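Local coordinates for protein Alpha/beta hydrolase (Streptomyces albidoflavus, PDB 6KSU) that probably catalyses macrolactamization of a non-ribosomal peptide, joining ends of opposite chirality, as a cyclase related to beta-lactamases and penicillin-binding proteins, at residues L88-V93 with Q130-T135; L92-V97 with L290-C295; A184-E187 with D193-T196; R269-D274 with D282-D287; G311-G316 with N335-P340. All coordinates share one frame; numbering follows the deposited sequence.

Contact 1 (L88-V93 with Q130-T135); sequences LTAELV and QLLSHT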
# COMPACT_ATOMS: atom_id res chain seq x y z
N LEU A 88 8.81 -0.40 4.14
CA LEU A 88 10.22 -0.17 4.43
C LEU A 88 10.44 1.20 5.03
O LEU A 88 11.24 1.36 5.96
CB LEU A 88 11.03 -0.37 3.15
CG LEU A 88 10.75 -1.83 2.82
CD1 LEU A 88 10.04 -1.98 1.49
CD2 LEU A 88 12.01 -2.65 2.88
N THR A 89 9.70 2.20 4.53
CA THR A 89 9.70 3.51 5.15
C THR A 89 9.26 3.43 6.61
O THR A 89 9.87 4.04 7.50
CB THR A 89 8.79 4.45 4.36
OG1 THR A 89 9.48 4.83 3.17
CG2 THR A 89 8.45 5.71 5.20
N ALA A 90 8.19 2.66 6.87
CA ALA A 90 7.76 2.46 8.25
C ALA A 90 8.86 1.79 9.04
O ALA A 90 9.13 2.16 10.19
CB ALA A 90 6.50 1.61 8.31
N GLU A 91 9.51 0.79 8.44
CA GLU A 91 10.59 0.11 9.11
C GLU A 91 11.74 1.07 9.41
O GLU A 91 12.33 1.04 10.49
CB GLU A 91 11.04 -1.06 8.24
CG GLU A 91 10.17 -2.34 8.41
CD GLU A 91 10.89 -3.57 7.84
OE1 GLU A 91 11.71 -3.39 6.93
OE2 GLU A 91 10.66 -4.71 8.31
N LEU A 92 12.04 1.96 8.46
CA LEU A 92 13.06 2.96 8.65
C LEU A 92 12.69 3.91 9.79
O LEU A 92 13.50 4.18 10.68
CB LEU A 92 13.25 3.72 7.34
CG LEU A 92 14.34 4.77 7.33
CD1 LEU A 92 15.62 4.16 7.83
CD2 LEU A 92 14.50 5.32 5.92
N VAL A 93 11.44 4.39 9.79
CA VAL A 93 10.98 5.29 10.84
C VAL A 93 11.06 4.61 12.20
O VAL A 93 11.49 5.21 13.20
CB VAL A 93 9.53 5.78 10.54
CG1 VAL A 93 8.95 6.50 11.73
CG2 VAL A 93 9.50 6.67 9.34
N GLN A 130 0.32 8.78 13.82
CA GLN A 130 -0.84 8.92 12.95
C GLN A 130 -0.45 8.83 11.48
O GLN A 130 -1.23 8.32 10.68
CB GLN A 130 -1.54 10.25 13.21
CG GLN A 130 -2.10 10.40 14.63
CD GLN A 130 -2.44 11.84 14.97
OE1 GLN A 130 -1.91 12.77 14.37
NE2 GLN A 130 -3.33 12.02 15.94
N LEU A 131 0.70 9.38 11.11
CA LEU A 131 1.14 9.28 9.72
C LEU A 131 1.32 7.82 9.33
O LEU A 131 0.74 7.36 8.33
CB LEU A 131 2.43 10.07 9.50
CG LEU A 131 2.37 11.60 9.59
CD1 LEU A 131 3.77 12.15 9.39
CD2 LEU A 131 1.45 12.19 8.56
N LEU A 132 2.04 7.06 10.14
CA LEU A 132 2.28 5.64 9.86
C LEU A 132 0.98 4.89 9.60
O LEU A 132 0.95 3.96 8.77
CB LEU A 132 3.01 4.98 11.04
CG LEU A 132 4.55 4.93 11.13
CD1 LEU A 132 5.20 4.25 9.91
CD2 LEU A 132 5.19 6.25 11.32
N SER A 133 -0.09 5.28 10.28
CA SER A 133 -1.33 4.53 10.32
C SER A 133 -2.39 5.13 9.42
O SER A 133 -3.52 4.64 9.40
CB SER A 133 -1.85 4.45 11.77
OG SER A 133 -2.04 5.73 12.33
N HIS A 134 -2.05 6.19 8.70
CA HIS A 134 -2.99 6.89 7.83
C HIS A 134 -4.16 7.48 8.62
O HIS A 134 -5.29 7.54 8.15
CB HIS A 134 -3.50 5.98 6.70
CG HIS A 134 -2.41 5.44 5.82
ND1 HIS A 134 -1.84 6.18 4.81
CD2 HIS A 134 -1.77 4.25 5.82
CE1 HIS A 134 -0.89 5.47 4.22
NE2 HIS A 134 -0.84 4.29 4.81
N THR A 135 -3.90 7.93 9.84
CA THR A 135 -4.96 8.52 10.64
C THR A 135 -4.66 9.98 10.94
O THR A 135 -5.09 10.50 11.97
CB THR A 135 -5.17 7.75 11.95
OG1 THR A 135 -3.91 7.60 12.61
CG2 THR A 135 -5.78 6.39 11.70
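Ala90 and Val93 of helix 85-98 pack on Leu132, near the C-terminal end of the helix that begins at residue 128. The contact lies in the helical part of a beta-lactamase/penicillin-binding-protein fold. A Schellman motif ends the second helix.

The packing is wholly apolar. Leu132 uses both methyl branches. Its CD1 presses on Ala90 CB at 3.3 Å, tighter than ordinary van der Waals contact. Its CD2 meets Val93 CG1 tip to tip at 3.8 Å. Val93 carries CG1 anti to the backbone N (chi1 170°), which sets this methyl against Leu132 CD2 and leaves the other branch for Ile186 of helix 176-189. Ala90 has only a methyl, and its CA comes within 6.5 Å of Leu132 CA. Leu182 of helix 176-189 also touches Leu132.

No hydrogen bond crosses the contact. Leu132 O is bonded to Tyr179 OH. His134 leaves helical geometry with a positive phi of 62°, and its ring stacks on Tyr174. Ser83, Lys86 and Tyr174 are placed as in the SxxK motif of this family, and probably mark the active site. The contact therefore probably borders that site, although Ala90 does not touch those residues. Two bonds return into the last turn. His134 N donates to Leu131 O at 3.0 Å, and Thr135 N donates to Gln130 O at 2.8 Å.

Contact 2 (L92-V97 with L290-C295); sequences LVMQFV and LAMRTC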
# COMPACT_ATOMS: atom_id res chain seq x y z
N LEU A 92 12.04 1.96 8.46
CA LEU A 92 13.06 2.96 8.65
C LEU A 92 12.69 3.91 9.79
O LEU A 92 13.50 4.18 10.68
CB LEU A 92 13.25 3.72 7.34
CG LEU A 92 14.34 4.77 7.33
CD1 LEU A 92 15.62 4.16 7.83
CD2 LEU A 92 14.50 5.32 5.92
N VAL A 93 11.44 4.39 9.79
CA VAL A 93 10.98 5.29 10.84
C VAL A 93 11.06 4.61 12.20
O VAL A 93 11.49 5.21 13.20
CB VAL A 93 9.53 5.78 10.54
CG1 VAL A 93 8.95 6.50 11.73
CG2 VAL A 93 9.50 6.67 9.34
N MET A 94 10.66 3.33 12.26
CA MET A 94 10.68 2.63 13.53
C MET A 94 12.10 2.45 14.06
O MET A 94 12.29 2.41 15.28
CB MET A 94 9.98 1.28 13.42
CG MET A 94 8.48 1.36 13.22
SD MET A 94 7.59 2.41 14.41
CE MET A 94 7.38 1.24 15.74
N GLN A 95 13.11 2.33 13.18
CA GLN A 95 14.49 2.27 13.64
C GLN A 95 14.87 3.50 14.45
O GLN A 95 15.51 3.40 15.50
CB GLN A 95 15.45 2.14 12.47
CG GLN A 95 15.77 0.76 12.02
CD GLN A 95 16.80 0.81 10.92
OE1 GLN A 95 17.09 1.88 10.38
NE2 GLN A 95 17.39 -0.33 10.59
N PHE A 96 14.49 4.69 13.94
CA PHE A 96 14.87 5.93 14.61
C PHE A 96 14.17 6.06 15.95
O PHE A 96 14.75 6.58 16.91
CB PHE A 96 14.57 7.13 13.70
CG PHE A 96 15.57 7.32 12.63
CD1 PHE A 96 16.71 8.07 12.85
CD2 PHE A 96 15.42 6.68 11.41
CE1 PHE A 96 17.67 8.21 11.87
CE2 PHE A 96 16.38 6.81 10.42
CZ PHE A 96 17.50 7.58 10.64
N VAL A 97 12.95 5.56 16.03
CA VAL A 97 12.22 5.54 17.29
C VAL A 97 12.98 4.71 18.32
O VAL A 97 13.20 5.14 19.45
CB VAL A 97 10.79 5.01 17.05
CG1 VAL A 97 10.09 4.62 18.36
CG2 VAL A 97 10.00 6.03 16.24
N LEU A 290 6.13 -5.41 17.00
CA LEU A 290 4.79 -5.54 17.55
C LEU A 290 3.97 -4.28 17.32
O LEU A 290 2.77 -4.35 17.02
CB LEU A 290 4.86 -5.87 19.05
CG LEU A 290 3.51 -6.01 19.74
CD1 LEU A 290 2.68 -7.14 19.14
CD2 LEU A 290 3.66 -6.18 21.25
N ALA A 291 4.61 -3.12 17.40
CA ALA A 291 3.93 -1.86 17.13
C ALA A 291 3.46 -1.76 15.67
O ALA A 291 2.31 -1.37 15.40
CB ALA A 291 4.85 -0.70 17.48
N MET A 292 4.33 -2.11 14.71
CA MET A 292 3.96 -2.10 13.29
C MET A 292 2.74 -2.98 13.03
O MET A 292 1.92 -2.66 12.16
CB MET A 292 5.13 -2.57 12.44
CG MET A 292 6.27 -1.60 12.51
SD MET A 292 7.53 -1.88 11.29
CE MET A 292 6.54 -1.80 9.78
N ARG A 293 2.63 -4.06 13.79
CA ARG A 293 1.56 -5.04 13.70
C ARG A 293 0.31 -4.64 14.48
O ARG A 293 -0.78 -5.15 14.20
CB ARG A 293 2.08 -6.37 14.23
CG ARG A 293 1.25 -7.56 13.92
CD ARG A 293 2.08 -8.83 13.90
NE ARG A 293 2.59 -9.31 15.19
CZ ARG A 293 3.86 -9.68 15.41
NH1 ARG A 293 4.77 -9.57 14.45
NH2 ARG A 293 4.22 -10.12 16.60
N THR A 294 0.42 -3.77 15.48
CA THR A 294 -0.71 -3.48 16.36
C THR A 294 -1.64 -2.45 15.70
O THR A 294 -1.24 -1.31 15.47
CB THR A 294 -0.25 -2.98 17.73
OG1 THR A 294 0.61 -3.96 18.30
CG2 THR A 294 -1.44 -2.75 18.67
N CYS A 295 -2.86 -2.86 15.40
CA CYS A 295 -3.76 -2.00 14.64
C CYS A 295 -4.32 -0.88 15.52
O CYS A 295 -4.45 -1.01 16.74
CB CYS A 295 -4.90 -2.82 14.03
SG CYS A 295 -4.30 -3.98 12.75
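Met94 packs on Ala291 and Met292 in an apolar helix-helix contact. It joins helix 85-98 to the last turn of helix 286-293, in the helical part of the beta-lactamase-like fold. The backbones stay well apart, with Met94 CA 8.2 Å from Met292 CA. The two methionine side chains span most of the gap, and no hydrogen bond crosses it.

Met94 does most of the bridging and works at two points. Near its root, CG lies 3.8 Å from Met292 CG. At its far end, the methyl CE rests on Ala291 CB at 3.6 Å. Its chain is bent twice (chi2 -52°, chi3 -84°), which brings CE round to the alanine.

The two methionines run alongside each other and slide past in opposite directions. Met292 SD comes to 3.9 Å from Met94 CG. The Met292 chain is straight at chi2 and bends at chi3, and its side chain touches Phe87, Ala90 and Glu91, about one to two turns earlier on helix 85-98. Elsewhere on its surface, helix 85-98 packs through Leu92 and Val93 on Ile186 of helix 176-189.

Thr294 is the first residue to leave helix 286-293. Its hydroxyl folds back onto the last turn: OG1 donates to Leu290 O at a short 2.5 Å, from 44° above the carbonyl plane.

Contact 3 (A184-E187 with D193-T196); sequences AVIE and DWWT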
# COMPACT_ATOMS: atom_id res chain seq x y z
N ALA A 184 10.22 13.55 5.07
CA ALA A 184 10.73 14.79 5.66
C ALA A 184 11.09 14.58 7.13
O ALA A 184 12.12 15.07 7.60
CB ALA A 184 9.70 15.90 5.48
N VAL A 185 10.29 13.79 7.85
CA VAL A 185 10.58 13.51 9.25
C VAL A 185 11.90 12.77 9.39
O VAL A 185 12.77 13.17 10.17
CB VAL A 185 9.43 12.71 9.88
CG1 VAL A 185 9.90 12.04 11.18
CG2 VAL A 185 8.24 13.60 10.10
N ILE A 186 12.07 11.68 8.63
CA ILE A 186 13.33 10.93 8.63
C ILE A 186 14.50 11.85 8.33
O ILE A 186 15.56 11.76 8.95
CB ILE A 186 13.26 9.77 7.62
CG1 ILE A 186 12.49 8.59 8.20
CG2 ILE A 186 14.66 9.34 7.17
CD1 ILE A 186 12.01 7.63 7.12
N GLU A 187 14.30 12.78 7.39
CA GLU A 187 15.39 13.68 7.00
C GLU A 187 15.72 14.65 8.13
O GLU A 187 16.90 14.91 8.39
CB GLU A 187 15.03 14.42 5.71
CG GLU A 187 16.09 15.43 5.26
CD GLU A 187 15.65 16.31 4.09
OE1 GLU A 187 14.70 15.93 3.35
OE2 GLU A 187 16.25 17.39 3.89
N ASP A 193 18.94 12.63 3.71
CA ASP A 193 17.76 12.50 2.88
C ASP A 193 17.20 11.08 2.94
O ASP A 193 17.89 10.13 3.35
CB ASP A 193 18.08 12.90 1.45
CG ASP A 193 19.02 11.91 0.77
OD1 ASP A 193 18.53 10.85 0.32
OD2 ASP A 193 20.23 12.20 0.66
N TRP A 194 15.94 10.93 2.52
CA TRP A 194 15.26 9.64 2.64
C TRP A 194 16.01 8.53 1.91
O TRP A 194 16.13 7.42 2.43
CB TRP A 194 13.82 9.73 2.12
CG TRP A 194 13.16 8.38 2.03
CD1 TRP A 194 12.54 7.71 3.04
CD2 TRP A 194 13.08 7.53 0.86
NE1 TRP A 194 12.06 6.49 2.57
CE2 TRP A 194 12.38 6.37 1.25
CE3 TRP A 194 13.52 7.66 -0.46
CZ2 TRP A 194 12.13 5.32 0.36
CZ3 TRP A 194 13.27 6.63 -1.34
CH2 TRP A 194 12.57 5.47 -0.93
N TRP A 195 16.50 8.80 0.70
CA TRP A 195 17.26 7.78 -0.04
C TRP A 195 18.49 7.32 0.74
O TRP A 195 18.69 6.12 0.96
CB TRP A 195 17.71 8.32 -1.40
CG TRP A 195 16.63 8.52 -2.42
CD1 TRP A 195 16.34 7.70 -3.47
CD2 TRP A 195 15.73 9.64 -2.52
NE1 TRP A 195 15.30 8.22 -4.21
CE2 TRP A 195 14.91 9.41 -3.65
CE3 TRP A 195 15.54 10.80 -1.77
CZ2 TRP A 195 13.92 10.31 -4.04
CZ3 TRP A 195 14.54 11.69 -2.16
CH2 TRP A 195 13.75 11.43 -3.28
N THR A 196 19.33 8.28 1.16
CA THR A 196 20.56 7.92 1.85
C THR A 196 20.26 7.14 3.12
O THR A 196 20.90 6.13 3.41
CB THR A 196 21.36 9.19 2.17
OG1 THR A 196 21.64 9.89 0.95
CG2 THR A 196 22.67 8.85 2.87
O HOH W 1 14.79 13.19 2.09
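Ile186 and Trp194 meet through one methyl and one ring edge. Ile186 CD1 lies 4.1 Å from Trp194 CD1, close to the plane of the indole. The two side chains cross obliquely. The first torsion of Trp194 (chi1 171°) sets the CD1 edge beside the isoleucine methyl. Ile186 also touches Leu92 and Val93 of helix 85-98. On the same helix, Thr89 OG1 is hydrogen-bonded to Trp194 NE1, which satisfies the indole nitrogen and limits rotation of the ring. The CE3 edge of the Trp194 indole meets one face of the Trp195 ring near its rim, with CE3 3.6 Å above that ring's plane.

Helices 176-189 and 194-206 follow each other through a short link and form a helix-loop-helix turn. Asp193 is the N-cap of the second helix. Its CA packs on Glu187 CG at 4.1 Å. Both carboxylate oxygens are used in the first turn. OD1 takes Thr196 N at 2.8 Å in a nearly straight bond (166°), and OD2 takes Thr196 OG1 at 2.7 Å. Both donors come from above the carboxylate plane.

A water links the helices beside this cap. It accepts from Trp194 N at 2.6 Å and donates to Glu187 OE1 at 3.0 Å. Glu187 OE2 is held further by a salt bridge to Arg153.

Contact 4 (R269-D274 with D282-D287); sequences RPHLAD and DLLPED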
# COMPACT_ATOMS: atom_id res chain seq x y z
N ARG A 269 11.65 -10.66 7.83
CA ARG A 269 12.23 -11.63 8.76
C ARG A 269 12.16 -11.19 10.21
O ARG A 269 11.74 -12.01 11.05
CB ARG A 269 13.66 -11.98 8.33
CG ARG A 269 13.75 -12.69 6.96
CD ARG A 269 13.33 -14.14 7.05
NE ARG A 269 13.92 -14.82 8.20
CZ ARG A 269 15.10 -15.45 8.17
NH1 ARG A 269 15.79 -15.49 7.04
NH2 ARG A 269 15.56 -16.04 9.27
N PRO A 270 12.53 -9.96 10.60
CA PRO A 270 12.41 -9.57 12.02
C PRO A 270 10.99 -9.58 12.56
O PRO A 270 10.82 -9.44 13.78
CB PRO A 270 13.00 -8.14 12.07
CG PRO A 270 13.80 -8.02 10.84
CD PRO A 270 13.13 -8.87 9.80
N HIS A 271 9.97 -9.72 11.72
CA HIS A 271 8.60 -9.70 12.20
C HIS A 271 8.10 -11.05 12.66
O HIS A 271 7.02 -11.14 13.23
CB HIS A 271 7.65 -9.16 11.12
CG HIS A 271 7.91 -7.73 10.78
ND1 HIS A 271 7.17 -6.69 11.28
CD2 HIS A 271 8.86 -7.17 10.00
CE1 HIS A 271 7.65 -5.55 10.84
NE2 HIS A 271 8.68 -5.81 10.05
N LEU A 272 8.86 -12.11 12.45
CA LEU A 272 8.31 -13.43 12.67
C LEU A 272 8.69 -13.97 14.03
O LEU A 272 9.64 -13.49 14.67
CB LEU A 272 8.77 -14.39 11.57
CG LEU A 272 8.76 -13.80 10.17
CD1 LEU A 272 9.47 -14.78 9.20
CD2 LEU A 272 7.33 -13.59 9.73
N ALA A 273 7.92 -14.96 14.47
CA ALA A 273 8.18 -15.65 15.73
C ALA A 273 9.63 -16.08 15.84
O ALA A 273 10.29 -15.82 16.85
CB ALA A 273 7.26 -16.87 15.85
N ASP A 274 10.15 -16.73 14.80
CA ASP A 274 11.50 -17.27 14.80
C ASP A 274 12.58 -16.22 14.52
O ASP A 274 13.67 -16.58 14.06
CB ASP A 274 11.60 -18.42 13.78
CG ASP A 274 11.47 -17.94 12.34
OD1 ASP A 274 11.17 -16.74 12.13
OD2 ASP A 274 11.68 -18.76 11.41
N ASP A 282 18.43 -7.64 15.31
CA ASP A 282 18.66 -6.42 16.10
C ASP A 282 18.28 -5.17 15.33
O ASP A 282 18.02 -4.12 15.94
CB ASP A 282 20.13 -6.31 16.53
CG ASP A 282 20.46 -7.13 17.78
OD1 ASP A 282 21.03 -8.24 17.63
OD2 ASP A 282 20.19 -6.67 18.92
N LEU A 283 18.23 -5.26 13.99
CA LEU A 283 17.95 -4.10 13.15
C LEU A 283 16.55 -3.55 13.38
O LEU A 283 16.31 -2.35 13.21
CB LEU A 283 18.12 -4.50 11.69
CG LEU A 283 18.47 -3.38 10.73
CD1 LEU A 283 19.83 -2.82 11.10
CD2 LEU A 283 18.49 -3.95 9.33
N LEU A 284 15.60 -4.41 13.74
CA LEU A 284 14.26 -3.98 14.10
C LEU A 284 13.85 -4.76 15.35
O LEU A 284 13.44 -5.93 15.25
CB LEU A 284 13.26 -4.17 12.96
CG LEU A 284 12.12 -3.14 13.05
CD1 LEU A 284 11.36 -3.02 11.74
CD2 LEU A 284 11.17 -3.55 14.14
N PRO A 285 13.96 -4.14 16.53
CA PRO A 285 13.62 -4.79 17.79
C PRO A 285 12.19 -5.32 17.84
O PRO A 285 11.30 -4.90 17.10
CB PRO A 285 13.81 -3.68 18.83
CG PRO A 285 14.83 -2.78 18.22
CD PRO A 285 14.59 -2.82 16.74
N GLU A 286 11.99 -6.26 18.77
CA GLU A 286 10.69 -6.91 18.92
C GLU A 286 9.58 -5.92 19.24
O GLU A 286 8.44 -6.07 18.77
CB GLU A 286 10.78 -7.98 20.01
CG GLU A 286 9.50 -8.78 20.21
CD GLU A 286 9.73 -10.27 20.07
OE1 GLU A 286 10.70 -10.77 20.69
OE2 GLU A 286 8.95 -10.95 19.36
N ASP A 287 9.87 -4.89 20.04
CA ASP A 287 8.81 -3.95 20.39
C ASP A 287 8.34 -3.17 19.16
O ASP A 287 7.14 -2.93 18.99
CB ASP A 287 9.26 -3.02 21.50
CG ASP A 287 9.44 -3.73 22.83
OD1 ASP A 287 9.84 -4.91 22.83
OD2 ASP A 287 9.16 -3.12 23.89
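Pro270 and Leu284 bring their backbones close, with CA atoms 6.2 Å apart, and the segments then diverge to 7.6 Å between His271 CA and Glu286 CA. Residues 269-271 make a short 3-10 turn in which Leu272 N donates to Arg269 O.

The side chains meet by van der Waals packing. Pro270 CB points at Leu284 and touches it twice: it lies 3.9 Å from the carbonyl O and 4.1 Å from CB. With chi1 at -152°, the Leu284 chain swings its branched end to the imidazole of His271. There CD1 lies 4.2 Å from His271 NE2 and approaches the ring obliquely. Val289 and Met292 of helix 286-293 both touch Leu284 and His271.

No hydrogen bond joins the two segments directly. Arg275, in the intervening loop, joins them instead, because its NH1 bonds both Pro270 O and Leu284 O. His271 NE2 is hydrogen-bonded to Glu91 OE2 of helix 85-98. This buried carboxylate would probably favour positive charge on the imidazole. Pro285 follows at the N-cap of helix 286-293.

The contact closes the loop of a helix-loop-helix connection. It joins helix 261-268 to helix 286-293 and, through His271 and Leu284, fastens the connection to helix 85-98 of the beta-lactamase-like fold.

Contact 5 (G311-G316 with N335-P340); sequences GLMRHG and NLRIHP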
# COMPACT_ATOMS: atom_id res chain seq x y z
N GLY A 311 2.50 0.93 9.11
CA GLY A 311 3.08 0.45 7.88
C GLY A 311 2.70 -0.96 7.49
O GLY A 311 3.22 -1.46 6.49
N LEU A 312 1.84 -1.62 8.26
CA LEU A 312 1.24 -2.89 7.89
C LEU A 312 -0.28 -2.79 8.01
O LEU A 312 -0.79 -2.15 8.93
CB LEU A 312 1.73 -4.01 8.77
CG LEU A 312 3.19 -4.47 8.59
CD1 LEU A 312 3.66 -5.08 9.89
CD2 LEU A 312 3.32 -5.47 7.43
N MET A 313 -0.99 -3.41 7.08
CA MET A 313 -2.42 -3.66 7.20
C MET A 313 -2.66 -5.10 7.67
O MET A 313 -1.79 -5.96 7.57
CB MET A 313 -3.14 -3.42 5.85
CG MET A 313 -3.01 -4.60 4.85
SD MET A 313 -3.53 -4.17 3.18
CE MET A 313 -3.10 -5.63 2.25
N ARG A 314 -3.89 -5.35 8.14
CA ARG A 314 -4.31 -6.65 8.63
C ARG A 314 -5.49 -7.17 7.81
O ARG A 314 -6.47 -6.44 7.59
CB ARG A 314 -4.71 -6.56 10.11
CG ARG A 314 -5.30 -7.83 10.68
CD ARG A 314 -5.47 -7.73 12.18
NE ARG A 314 -6.47 -6.72 12.56
CZ ARG A 314 -7.77 -6.93 12.53
NH1 ARG A 314 -8.26 -8.10 12.12
NH2 ARG A 314 -8.60 -5.96 12.89
N HIS A 315 -5.40 -8.43 7.37
CA HIS A 315 -6.51 -9.17 6.77
C HIS A 315 -6.79 -10.37 7.66
O HIS A 315 -5.89 -11.17 7.93
CB HIS A 315 -6.18 -9.61 5.34
CG HIS A 315 -6.18 -8.50 4.34
ND1 HIS A 315 -5.91 -8.69 3.00
CD2 HIS A 315 -6.40 -7.17 4.48
CE1 HIS A 315 -5.97 -7.53 2.37
NE2 HIS A 315 -6.27 -6.59 3.24
N GLY A 316 -8.05 -10.51 8.11
CA GLY A 316 -8.38 -11.57 9.05
C GLY A 316 -8.21 -11.13 10.49
O GLY A 316 -7.80 -10.00 10.79
N ASN A 335 3.01 -7.62 -3.85
CA ASN A 335 2.24 -7.99 -2.68
C ASN A 335 3.14 -8.68 -1.67
O ASN A 335 3.93 -9.54 -2.04
CB ASN A 335 1.09 -8.96 -2.99
CG ASN A 335 0.14 -8.43 -4.04
OD1 ASN A 335 0.36 -8.63 -5.25
ND2 ASN A 335 -0.91 -7.74 -3.59
N LEU A 336 2.99 -8.30 -0.40
CA LEU A 336 3.73 -8.86 0.72
C LEU A 336 2.75 -9.34 1.78
O LEU A 336 1.74 -8.68 2.06
CB LEU A 336 4.69 -7.82 1.34
CG LEU A 336 5.28 -8.19 2.70
CD1 LEU A 336 6.18 -9.42 2.59
CD2 LEU A 336 6.07 -7.03 3.24
N ARG A 337 3.05 -10.49 2.39
CA ARG A 337 2.17 -11.07 3.39
C ARG A 337 3.00 -11.77 4.45
O ARG A 337 3.89 -12.56 4.11
CB ARG A 337 1.17 -12.06 2.78
CG ARG A 337 0.16 -11.43 1.86
CD ARG A 337 -0.84 -10.53 2.62
NE ARG A 337 -1.93 -10.08 1.75
CZ ARG A 337 -1.84 -9.06 0.90
NH1 ARG A 337 -0.71 -8.35 0.82
NH2 ARG A 337 -2.88 -8.71 0.15
N ILE A 338 2.67 -11.52 5.72
CA ILE A 338 3.44 -12.00 6.86
C ILE A 338 2.48 -12.63 7.86
O ILE A 338 1.46 -12.03 8.21
CB ILE A 338 4.20 -10.86 7.55
CG1 ILE A 338 5.10 -10.11 6.57
CG2 ILE A 338 4.94 -11.37 8.74
CD1 ILE A 338 5.58 -8.80 7.10
N HIS A 339 2.81 -13.82 8.35
CA HIS A 339 2.08 -14.42 9.46
C HIS A 339 3.07 -14.63 10.59
O HIS A 339 3.76 -15.66 10.62
CB HIS A 339 1.42 -15.74 9.09
CG HIS A 339 0.44 -16.23 10.12
ND1 HIS A 339 0.84 -16.83 11.30
CD2 HIS A 339 -0.91 -16.19 10.16
CE1 HIS A 339 -0.22 -17.17 12.00
NE2 HIS A 339 -1.30 -16.78 11.33
N PRO A 340 3.18 -13.69 11.53
CA PRO A 340 4.26 -13.79 12.53
C PRO A 340 4.24 -15.09 13.30
O PRO A 340 5.31 -15.68 13.53
CB PRO A 340 4.01 -12.58 13.43
CG PRO A 340 3.20 -11.65 12.59
CD PRO A 340 2.35 -12.49 11.72
O HOH W 2 -4.64 -10.83 1.85
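Leu312, Met313 and His315 meet Arg337 and Ile338 on the antiparallel sheet of the beta-lactamase-like fold, with Leu312 just before strand 313-315. Strands 313-315 and 332-339 are next but one in this sheet, with strand 322-329 between them. Leu312 CA and Arg337 CA are the nearest pair, at 9.4 Å, so side chains make the contact across the middle strand.

The pairs fall on two faces. On the face packed by Phe87 of helix 85-98, Leu312 CD2 touches Ile338 CD1 at 4.0 Å, and the two chains cross at about a right angle. On the other face lies the guanidinium of Arg337. Met313 holds CG in the crowded position between backbone N and carbonyl carbon (chi1 80°) and then runs extended. Its methyl CE comes over one guanidinium face, 3.7 Å from Arg337 NH2. The imidazole of His315 stands nearly perpendicular to that guanidinium, with planes 84° apart, and its CE1 lies 4.0 Å from NH2.

A water in the guanidinium plane joins the two residues. It accepts from Arg337 NE at 2.8 Å and is 2.7 Å from His315 ND1. His315 NE2 is bonded to Leu304 O, so the ring is held at both nitrogens. Arg337 NH1 makes a salt bridge to Asp326 OD1. The same NH1 also donates to Leu336 O at 2.8 Å, almost straight (162°).

How the contacts relate
Contacts 1 to 3 join helices, contact 4 closes an interhelical loop, and contact 5 belongs to the sheet. All five are largely buried, but contacts 1 and 5 lie nearest the centre of the chain and contact 4 farthest from it. Helix 85-98 ties them together. It supplies one side of contacts 1 and 2, bonds contact 3 through Thr89 and contact 4 through Glu91, and touches Gly311 of contact 5 through Ala90. Helix 286-293 is shared by contacts 2 and 4. Contacts 1 and 2 are purely apolar across the interface. Contacts 3 and 5 add bridging waters, and Arg275 joins the two sides of contact 4. Contacts 3 and 5 do not touch.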